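Local structure of antigen 43 (Escherichia coli, 4KH3) at residues T138-G143 / S155-G160; M181-L186 / A199-L204; N278-F283 / N292-N297. The protein probably mediates bacterial self-association, aggregation and biofilm formation, as the passenger (alpha) domain of an autotransporter of Escherichia coli. One frame throughout, in Å; residues are numbered along the deposited sequence.

Contact 1. Residues T138-G143 / S155-G160; sequences TIVNTG and SGQMVG
The backbones of T138-G143 and S155-G160 come closest at G143 and G156, whose CA atoms lie 4.2 Å apart, and separate from there without a clear hydrogen bond between them. Both glycines have positive phi (112° and 96°), a range natural to glycine, and lack of side chains lets the chains approach: T142 O stands 3.3 Å from G156 CA, and S155 OG lies 3.3 Å from G143 CA. Further along, V140 turns its two methyls to the second segment, CG1 toward G156 CA and CG2 to Q157 CB at 4.2 Å, the two side chains crossing at about a right angle. Strand 139-140 pairs with 120-121 and 166-168, strand 156-159 with 126-129 and 173-176; the segments thus belong to two different faces of a parallel beta-helix and meet across its interior. Q157 reaches into that interior. With CG opposite the backbone N (chi1 -177°) and the chain extended beyond it, the amide is carried toward T138, which approaches from the opposite direction; NE2 sits 3.0 Å from T138 OG1 and 3.4 Å from T138 CG2. Along the helix axis, NE2 of this buried amide bonds Q127 OE1 and its OE1 accepts from Q174 NE2, so that glutamines of successive coils satisfy one another. T142 OG1 is bonded to E145 and to the backbone N of D124.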
loop_
_atom_site.group_PDB
_atom_site.type_symbol
_atom_site.label_atom_id
_atom_site.label_comp_id
_atom_site.label_asym_id
_atom_site.label_seq_id
_atom_site.Cartn_x
_atom_site.Cartn_y
_atom_site.Cartn_z
ATOM N N THR A 138 -15.818 3.175 20.799
ATOM C CA THR A 138 -14.735 2.270 21.129
ATOM C C THR A 138 -13.403 2.884 20.729
ATOM O O THR A 138 -13.261 3.423 19.634
ATOM C CB THR A 138 -14.889 0.879 20.482
ATOM O OG1 THR A 138 -16.250 0.439 20.587
ATOM C CG2 THR A 138 -13.973 -0.130 21.184
ATOM N N ILE A 139 -12.443 2.826 21.646
ATOM C CA ILE A 139 -11.071 3.241 21.381
ATOM C C ILE A 139 -10.226 1.977 21.299
ATOM O O ILE A 139 -10.120 1.231 22.274
ATOM C CB ILE A 139 -10.537 4.122 22.520
ATOM C CG1 ILE A 139 -11.553 5.216 22.865
ATOM C CG2 ILE A 139 -9.180 4.700 22.172
ATOM C CD1 ILE A 139 -11.865 6.155 21.715
ATOM N N VAL A 140 -9.646 1.728 20.132
ATOM C CA VAL A 140 -8.922 0.492 19.877
ATOM C C VAL A 140 -7.412 0.740 19.805
ATOM O O VAL A 140 -6.914 1.339 18.841
ATOM C CB VAL A 140 -9.419 -0.140 18.569
ATOM C CG1 VAL A 140 -8.814 -1.545 18.378
ATOM C CG2 VAL A 140 -10.955 -0.194 18.579
ATOM N N ASN A 141 -6.690 0.262 20.818
ATOM C CA ASN A 141 -5.266 0.570 20.989
ATOM C C ASN A 141 -4.348 -0.631 20.771
ATOM O O ASN A 141 -3.144 -0.570 21.034
ATOM C CB ASN A 141 -5.012 1.185 22.377
ATOM C CG ASN A 141 -5.573 2.586 22.494
ATOM O OD1 ASN A 141 -5.672 3.294 21.495
ATOM N ND2 ASN A 141 -5.957 2.994 23.710
ATOM N N THR A 142 -4.913 -1.717 20.265
ATOM C CA THR A 142 -4.180 -2.956 20.217
ATOM C C THR A 142 -4.794 -3.855 19.166
ATOM O O THR A 142 -5.922 -3.608 18.721
ATOM C CB THR A 142 -4.244 -3.656 21.589
ATOM O OG1 THR A 142 -3.283 -4.713 21.646
ATOM C CG2 THR A 142 -5.636 -4.211 21.840
ATOM N N GLY A 143 -4.045 -4.889 18.779
ATOM C CA GLY A 143 -4.512 -5.865 17.816
ATOM C C GLY A 143 -3.777 -5.844 16.480
ATOM O O GLY A 143 -3.902 -6.782 15.698
ATOM N N SER A 155 -7.122 -10.341 19.247
ATOM C CA SER A 155 -7.115 -9.090 20.005
ATOM C C SER A 155 -7.597 -7.889 19.159
ATOM O O SER A 155 -7.633 -7.949 17.930
ATOM C CB SER A 155 -5.713 -8.817 20.550
ATOM O OG SER A 155 -4.805 -8.695 19.481
ATOM N N GLY A 156 -7.954 -6.791 19.818
ATOM C CA GLY A 156 -8.526 -5.657 19.115
ATOM C C GLY A 156 -10.040 -5.732 19.206
ATOM O O GLY A 156 -10.586 -6.207 20.206
ATOM N N GLN A 157 -10.730 -5.262 18.174
ATOM C CA GLN A 157 -12.186 -5.309 18.165
ATOM C C GLN A 157 -12.655 -6.154 17.003
ATOM O O GLN A 157 -12.213 -5.947 15.875
ATOM C CB GLN A 157 -12.762 -3.901 18.019
ATOM C CG GLN A 157 -14.283 -3.809 18.074
ATOM C CD GLN A 157 -14.773 -2.389 17.826
ATOM O OE1 GLN A 157 -14.430 -1.775 16.811
ATOM N NE2 GLN A 157 -15.565 -1.857 18.756
ATOM N N MET A 158 -13.544 -7.106 17.276
ATOM C CA MET A 158 -14.177 -7.882 16.212
ATOM C C MET A 158 -15.632 -7.506 16.110
ATOM O O MET A 158 -16.346 -7.465 17.115
ATOM C CB MET A 158 -14.068 -9.376 16.483
ATOM C CG MET A 158 -12.658 -9.808 16.828
ATOM S SD MET A 158 -11.440 -9.836 15.487
ATOM C CE MET A 158 -10.185 -8.732 16.159
ATOM N N VAL A 159 -16.082 -7.256 14.889
ATOM C CA VAL A 159 -17.431 -6.783 14.687
ATOM C C VAL A 159 -18.274 -7.771 13.897
ATOM O O VAL A 159 -18.144 -7.886 12.675
ATOM C CB VAL A 159 -17.442 -5.425 13.969
ATOM C CG1 VAL A 159 -18.832 -4.800 14.057
ATOM C CG2 VAL A 159 -16.385 -4.503 14.553
ATOM N N GLY A 160 -19.154 -8.467 14.606
ATOM C CA GLY A 160 -20.138 -9.322 13.982
ATOM C C GLY A 160 -21.478 -8.635 14.025
ATOM O O GLY A 160 -22.359 -8.908 13.202
#

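Contact 2. Residues M181-L186 / A199-L204; sequences MARDTL and AHNTRL
A182 O is held from two sources: H200 N donates to it over 2.8 Å, and water 1 donates over 2.9 Å. The same water bonds T185 OG1 at 2.6 Å and T202 OG1 at 2.8 Å, tying the strands through three protein oxygens. Both threonines place OG1 opposite their carbonyl carbon and next to their own N, and this shared torsion brings the two hydroxyls to one water while T202 CG2 packs against T185 CB. Backbone pairing is parallel and continuous in register, A182 with A199 through L186 with R203. D184 N bonds H200 O, T185 N bonds N201 O at 3.0 Å, and R203 N bonds T185 O. At mid-segment the chain turns a corner; both corner residues take up a positive phi, 60° at D184 and 59° at N201, so the two coils turn alike. Their side chains lie alongside each other, pointing the same way, with carboxylate and amide planes only 11° apart; the N201 ND2 to D184 OD1 bond, at 3.3 Å, is weak. On the face of R183 and H200, the arginine CG passes H200 CB; H200 ND1 is hydrogen-bonded to T218 OG1, but the ring is modelled in two conformers and its contact with M181 CE is implausibly short, so details there are doubtful. Beyond the corner L186 CD1 touches R203 CD at 3.8 Å. The stacked threonines and their water belong to this pair of coils; in-register parallel strands with aligned corners identify a parallel beta-helix, consistent with the probable stalk of an autotransporter adhesin.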
loop_
_atom_site.group_PDB
_atom_site.type_symbol
_atom_site.label_atom_id
_atom_site.label_comp_id
_atom_site.label_asym_id
_atom_site.label_seq_id
_atom_site.Cartn_x
_atom_site.Cartn_y
_atom_site.Cartn_z
ATOM N N MET A 181 -21.069 -4.708 10.765
ATOM C CA MET A 181 -21.092 -3.376 10.194
ATOM C C MET A 181 -20.392 -2.331 11.079
ATOM O O MET A 181 -20.652 -2.232 12.281
ATOM C CB MET A 181 -22.538 -3.010 9.852
ATOM C CG MET A 181 -23.151 -1.856 10.618
ATOM S SD MET A 181 -22.741 -0.307 9.815
ATOM C CE MET A 181 -22.433 -0.910 8.163
ATOM N N ALA A 182 -19.478 -1.572 10.485
ATOM C CA ALA A 182 -18.839 -0.483 11.219
ATOM C C ALA A 182 -19.202 0.870 10.637
ATOM O O ALA A 182 -18.942 1.136 9.465
ATOM C CB ALA A 182 -17.341 -0.643 11.253
ATOM N N ARG A 183 -19.793 1.722 11.467
ATOM C CA ARG A 183 -20.163 3.063 11.028
ATOM C C ARG A 183 -19.351 4.137 11.749
ATOM O O ARG A 183 -19.192 4.083 12.982
ATOM C CB ARG A 183 -21.655 3.298 11.258
ATOM C CG ARG A 183 -22.256 4.288 10.292
ATOM C CD ARG A 183 -23.678 4.642 10.685
ATOM N NE ARG A 183 -24.355 3.494 11.272
ATOM C CZ ARG A 183 -24.984 2.561 10.567
ATOM N NH1 ARG A 183 -25.026 2.639 9.233
ATOM N NH2 ARG A 183 -25.569 1.549 11.199
ATOM N N ASP A 184 -18.850 5.104 10.975
ATOM C CA ASP A 184 -18.079 6.239 11.501
ATOM C C ASP A 184 -16.835 5.754 12.224
ATOM O O ASP A 184 -16.808 5.653 13.449
ATOM C CB ASP A 184 -18.917 7.128 12.430
ATOM C CG ASP A 184 -20.283 7.497 11.836
ATOM O OD1 ASP A 184 -20.365 7.812 10.632
ATOM O OD2 ASP A 184 -21.286 7.452 12.584
ATOM N N THR A 185 -15.798 5.455 11.457
ATOM C CA THR A 185 -14.587 4.924 12.028
ATOM C C THR A 185 -13.435 5.856 11.701
ATOM O O THR A 185 -13.246 6.230 10.546
ATOM C CB THR A 185 -14.309 3.527 11.467
ATOM O OG1 THR A 185 -15.421 2.679 11.764
ATOM C CG2 THR A 185 -13.076 2.931 12.070
ATOM N N LEU A 186 -12.670 6.234 12.725
ATOM C CA LEU A 186 -11.493 7.078 12.540
ATOM C C LEU A 186 -10.229 6.249 12.707
ATOM O O LEU A 186 -10.022 5.628 13.741
ATOM C CB LEU A 186 -11.512 8.230 13.547
ATOM C CG LEU A 186 -10.261 9.094 13.652
ATOM C CD1 LEU A 186 -9.930 9.754 12.313
ATOM C CD2 LEU A 186 -10.442 10.151 14.746
ATOM N N ALA A 199 -18.277 -1.423 5.911
ATOM C CA ALA A 199 -17.738 -0.245 6.580
ATOM C C ALA A 199 -18.319 1.022 5.949
ATOM O O ALA A 199 -18.144 1.265 4.752
ATOM C CB ALA A 199 -16.208 -0.228 6.513
ATOM N N HIS A 200 -19.019 1.807 6.760
ATOM C CA HIS A 200 -19.617 3.054 6.306
ATOM C C HIS A 200 -18.938 4.228 6.990
ATOM O O HIS A 200 -18.770 4.236 8.210
ATOM C CB HIS A 200 -21.116 3.077 6.611
ATOM C CG HIS A 200 -21.905 2.061 5.846
ATOM N ND1 HIS A 200 -21.528 1.614 4.596
ATOM C CD2 HIS A 200 -23.049 1.413 6.144
ATOM C CE1 HIS A 200 -22.404 0.726 4.168
ATOM N NE2 HIS A 200 -23.334 0.577 5.090
ATOM N N ASN A 201 -18.546 5.213 6.193
ATOM C CA ASN A 201 -17.940 6.450 6.710
ATOM C C ASN A 201 -16.673 6.212 7.525
ATOM O O ASN A 201 -16.685 6.230 8.747
ATOM C CB ASN A 201 -18.946 7.272 7.525
ATOM C CG ASN A 201 -20.285 7.400 6.824
ATOM O OD1 ASN A 201 -20.346 7.718 5.641
ATOM N ND2 ASN A 201 -21.365 7.147 7.552
ATOM N N THR A 202 -15.576 5.994 6.828
ATOM C CA THR A 202 -14.316 5.706 7.460
ATOM C C THR A 202 -13.337 6.788 7.059
ATOM O O THR A 202 -13.190 7.113 5.876
ATOM C CB THR A 202 -13.787 4.326 7.023
ATOM O OG1 THR A 202 -14.788 3.335 7.275
ATOM C CG2 THR A 202 -12.528 3.967 7.774
ATOM N N ARG A 203 -12.684 7.359 8.058
ATOM C CA ARG A 203 -11.728 8.409 7.830
ATOM C C ARG A 203 -10.331 7.852 8.081
ATOM O O ARG A 203 -9.991 7.486 9.196
ATOM C CB ARG A 203 -12.034 9.587 8.749
ATOM C CG ARG A 203 -11.201 10.817 8.481
ATOM C CD ARG A 203 -11.423 11.845 9.561
ATOM N NE ARG A 203 -12.246 13.000 9.180
ATOM C CZ ARG A 203 -13.412 13.307 9.744
ATOM N NH1 ARG A 203 -13.928 12.526 10.692
ATOM N NH2 ARG A 203 -14.069 14.401 9.373
ATOM N N LEU A 204 -9.531 7.756 7.032
ATOM C CA LEU A 204 -8.184 7.241 7.197
ATOM C C LEU A 204 -7.246 8.412 7.430
ATOM O O LEU A 204 -6.769 9.043 6.480
ATOM C CB LEU A 204 -7.759 6.426 5.979
ATOM C CG LEU A 204 -8.715 5.291 5.611
ATOM C CD1 LEU A 204 -8.220 4.533 4.376
ATOM C CD2 LEU A 204 -8.912 4.346 6.806
HETATM O O HOH W 1 -16.270 2.288 9.365
#

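Contact 3. Residues N278-F283 / N292-N297; sequences NRLGAF and NVVLEN
The type I beta turn N278-G281, which joins antiparallel strands 273-278 and 281-286 in a hairpin, packs against N292-E296 where the chain returns to the coils of the beta-helix. N278 anchors the turn from both ends of its amide. OD1 accepts from L280 N at 2.8 Å, forming an Asx turn, while ND2 donates to N292 O at 2.8 Å with that oxygen lying in the amide plane. ND2 also gives a hydrogen to water 2, which accepts from V294 N as well and rests 3.2 Å above the F283 ring, over its centre. R279, extended from CG to NE, meets E296 from the opposite direction and grips it side-on: NH2 reaches OE1 at 2.8 Å, an almost straight bond (177°), and NE reaches OE2 at 3.3 Å. The two planes are 37° apart, so the pair is not coplanar. V294 CG1 lies over one face of the guanidinium, and V294 CG2 meets L280 CD1 at 3.7 Å. The N292 amide, modelled in two conformers, has ND2 only 2.5 Å from A282 O; that bond is doubtful in detail. Around this contact, D315 forms a second salt bridge to R279 NH2, G263 N bonds E296 OE2, Q260 of strand 254-260 touches N278 and F283, and strand 294-295 pairs in parallel with 313-314.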
loop_
_atom_site.group_PDB
_atom_site.type_symbol
_atom_site.label_atom_id
_atom_site.label_comp_id
_atom_site.label_asym_id
_atom_site.label_seq_id
_atom_site.Cartn_x
_atom_site.Cartn_y
_atom_site.Cartn_z
ATOM N N ASN A 278 -11.168 12.843 -11.345
ATOM C CA ASN A 278 -9.956 13.389 -10.771
ATOM C C ASN A 278 -9.897 14.851 -11.153
ATOM O O ASN A 278 -10.895 15.409 -11.625
ATOM C CB ASN A 278 -8.713 12.616 -11.227
ATOM C CG ASN A 278 -8.645 12.444 -12.735
ATOM O OD1 ASN A 278 -8.907 13.379 -13.500
ATOM N ND2 ASN A 278 -8.278 11.238 -13.172
ATOM N N ARG A 279 -8.735 15.468 -10.980
ATOM C CA ARG A 279 -8.602 16.893 -11.242
ATOM C C ARG A 279 -8.671 17.209 -12.738
ATOM O O ARG A 279 -8.648 18.368 -13.131
ATOM C CB ARG A 279 -7.306 17.434 -10.632
ATOM C CG ARG A 279 -6.023 16.829 -11.188
ATOM C CD ARG A 279 -4.834 17.643 -10.708
ATOM N NE ARG A 279 -3.549 16.977 -10.880
ATOM C CZ ARG A 279 -2.830 17.016 -11.998
ATOM N NH1 ARG A 279 -3.281 17.671 -13.061
ATOM N NH2 ARG A 279 -1.661 16.385 -12.060
ATOM N N LEU A 280 -8.768 16.175 -13.566
ATOM C CA LEU A 280 -8.873 16.374 -15.002
ATOM C C LEU A 280 -10.228 15.938 -15.532
ATOM O O LEU A 280 -10.472 15.995 -16.733
ATOM C CB LEU A 280 -7.761 15.625 -15.736
ATOM C CG LEU A 280 -6.351 16.182 -15.535
ATOM C CD1 LEU A 280 -5.372 15.580 -16.542
ATOM C CD2 LEU A 280 -6.365 17.705 -15.637
ATOM N N GLY A 281 -11.111 15.500 -14.641
ATOM C CA GLY A 281 -12.457 15.119 -15.041
ATOM C C GLY A 281 -12.731 13.648 -14.813
ATOM O O GLY A 281 -12.043 12.988 -14.029
ATOM N N ALA A 282 -13.741 13.129 -15.499
ATOM C CA ALA A 282 -14.100 11.721 -15.385
ATOM C C ALA A 282 -12.940 10.854 -15.834
ATOM O O ALA A 282 -12.166 11.242 -16.707
ATOM C CB ALA A 282 -15.332 11.413 -16.213
ATOM N N PHE A 283 -12.819 9.691 -15.206
ATOM C CA PHE A 283 -11.812 8.712 -15.567
ATOM C C PHE A 283 -12.385 7.357 -15.236
ATOM O O PHE A 283 -13.302 7.250 -14.424
ATOM C CB PHE A 283 -10.496 8.933 -14.804
ATOM C CG PHE A 283 -10.522 8.454 -13.371
ATOM C CD1 PHE A 283 -10.162 7.150 -13.046
ATOM C CD2 PHE A 283 -10.891 9.314 -12.347
ATOM C CE1 PHE A 283 -10.189 6.713 -11.739
ATOM C CE2 PHE A 283 -10.911 8.883 -11.034
ATOM C CZ PHE A 283 -10.558 7.582 -10.729
ATOM N N ASN A 292 -8.147 8.523 -18.908
ATOM C CA ASN A 292 -7.982 9.734 -18.095
ATOM C C ASN A 292 -7.480 9.471 -16.675
ATOM O O ASN A 292 -7.756 10.230 -15.747
ATOM C CB ASN A 292 -9.257 10.591 -18.081
ATOM C CG ASN A 292 -9.010 12.001 -17.553
ATOM O OD1 ASN A 292 -7.919 12.560 -17.721
ATOM N ND2 ASN A 292 -10.014 12.572 -16.895
ATOM N N VAL A 293 -6.736 8.388 -16.510
ATOM C CA VAL A 293 -6.116 8.108 -15.234
ATOM C C VAL A 293 -5.027 9.159 -14.962
ATOM O O VAL A 293 -4.202 9.461 -15.823
ATOM C CB VAL A 293 -5.569 6.665 -15.177
ATOM C CG1 VAL A 293 -4.666 6.484 -13.983
ATOM C CG2 VAL A 293 -6.734 5.664 -15.132
ATOM N N VAL A 294 -5.065 9.755 -13.774
ATOM C CA VAL A 294 -4.029 10.697 -13.374
ATOM C C VAL A 294 -3.206 10.039 -12.281
ATOM O O VAL A 294 -3.755 9.528 -11.296
ATOM C CB VAL A 294 -4.633 12.030 -12.878
ATOM C CG1 VAL A 294 -3.587 12.868 -12.114
ATOM C CG2 VAL A 294 -5.210 12.809 -14.049
ATOM N N LEU A 295 -1.893 10.043 -12.473
ATOM C CA LEU A 295 -0.976 9.313 -11.619
ATOM C C LEU A 295 0.069 10.223 -11.008
ATOM O O LEU A 295 0.958 10.694 -11.703
ATOM C CB LEU A 295 -0.256 8.247 -12.439
ATOM C CG LEU A 295 -1.110 7.154 -13.072
ATOM C CD1 LEU A 295 -0.231 6.316 -14.012
ATOM C CD2 LEU A 295 -1.744 6.295 -12.002
ATOM N N GLU A 296 -0.020 10.446 -9.702
ATOM C CA GLU A 296 0.976 11.252 -9.001
ATOM C C GLU A 296 1.122 10.778 -7.560
ATOM O O GLU A 296 0.285 10.022 -7.074
ATOM C CB GLU A 296 0.588 12.732 -9.056
ATOM C CG GLU A 296 -0.848 13.011 -8.616
ATOM C CD GLU A 296 -1.382 14.350 -9.114
ATOM O OE1 GLU A 296 -0.667 15.074 -9.844
ATOM O OE2 GLU A 296 -2.533 14.680 -8.779
ATOM N N ASN A 297 2.200 11.192 -6.897
ATOM C CA ASN A 297 2.370 10.956 -5.460
ATOM C C ASN A 297 2.306 9.509 -5.025
ATOM O O ASN A 297 1.741 9.199 -3.972
ATOM C CB ASN A 297 1.315 11.712 -4.660
ATOM C CG ASN A 297 1.759 13.082 -4.279
ATOM O OD1 ASN A 297 2.938 13.423 -4.413
ATOM N ND2 ASN A 297 0.828 13.885 -3.782
HETATM O O HOH W 2 -7.387 8.803 -11.932
#

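Overall arrangement
The three contacts follow one another along the chain and sample successive parts of the same beta-helix. Contacts 1 and 2 adjoin: their centres are 13 Å apart, and V159 CG1 of contact 1 packs against M181 O of contact 2 at 3.6 Å. Contact 3 lies further along, its centre 25 Å from that of contact 2 and 36 Å from that of contact 1, with nearest atoms about 13 and 26 Å away. Contact 1 crosses between faces, contact 2 joins adjacent coils, and contact 3 fixes a hairpin that interrupts the coils. A malonate ion, probably from the crystallisation liquor, lies about 4 Å from the A282 side chain in contact 3.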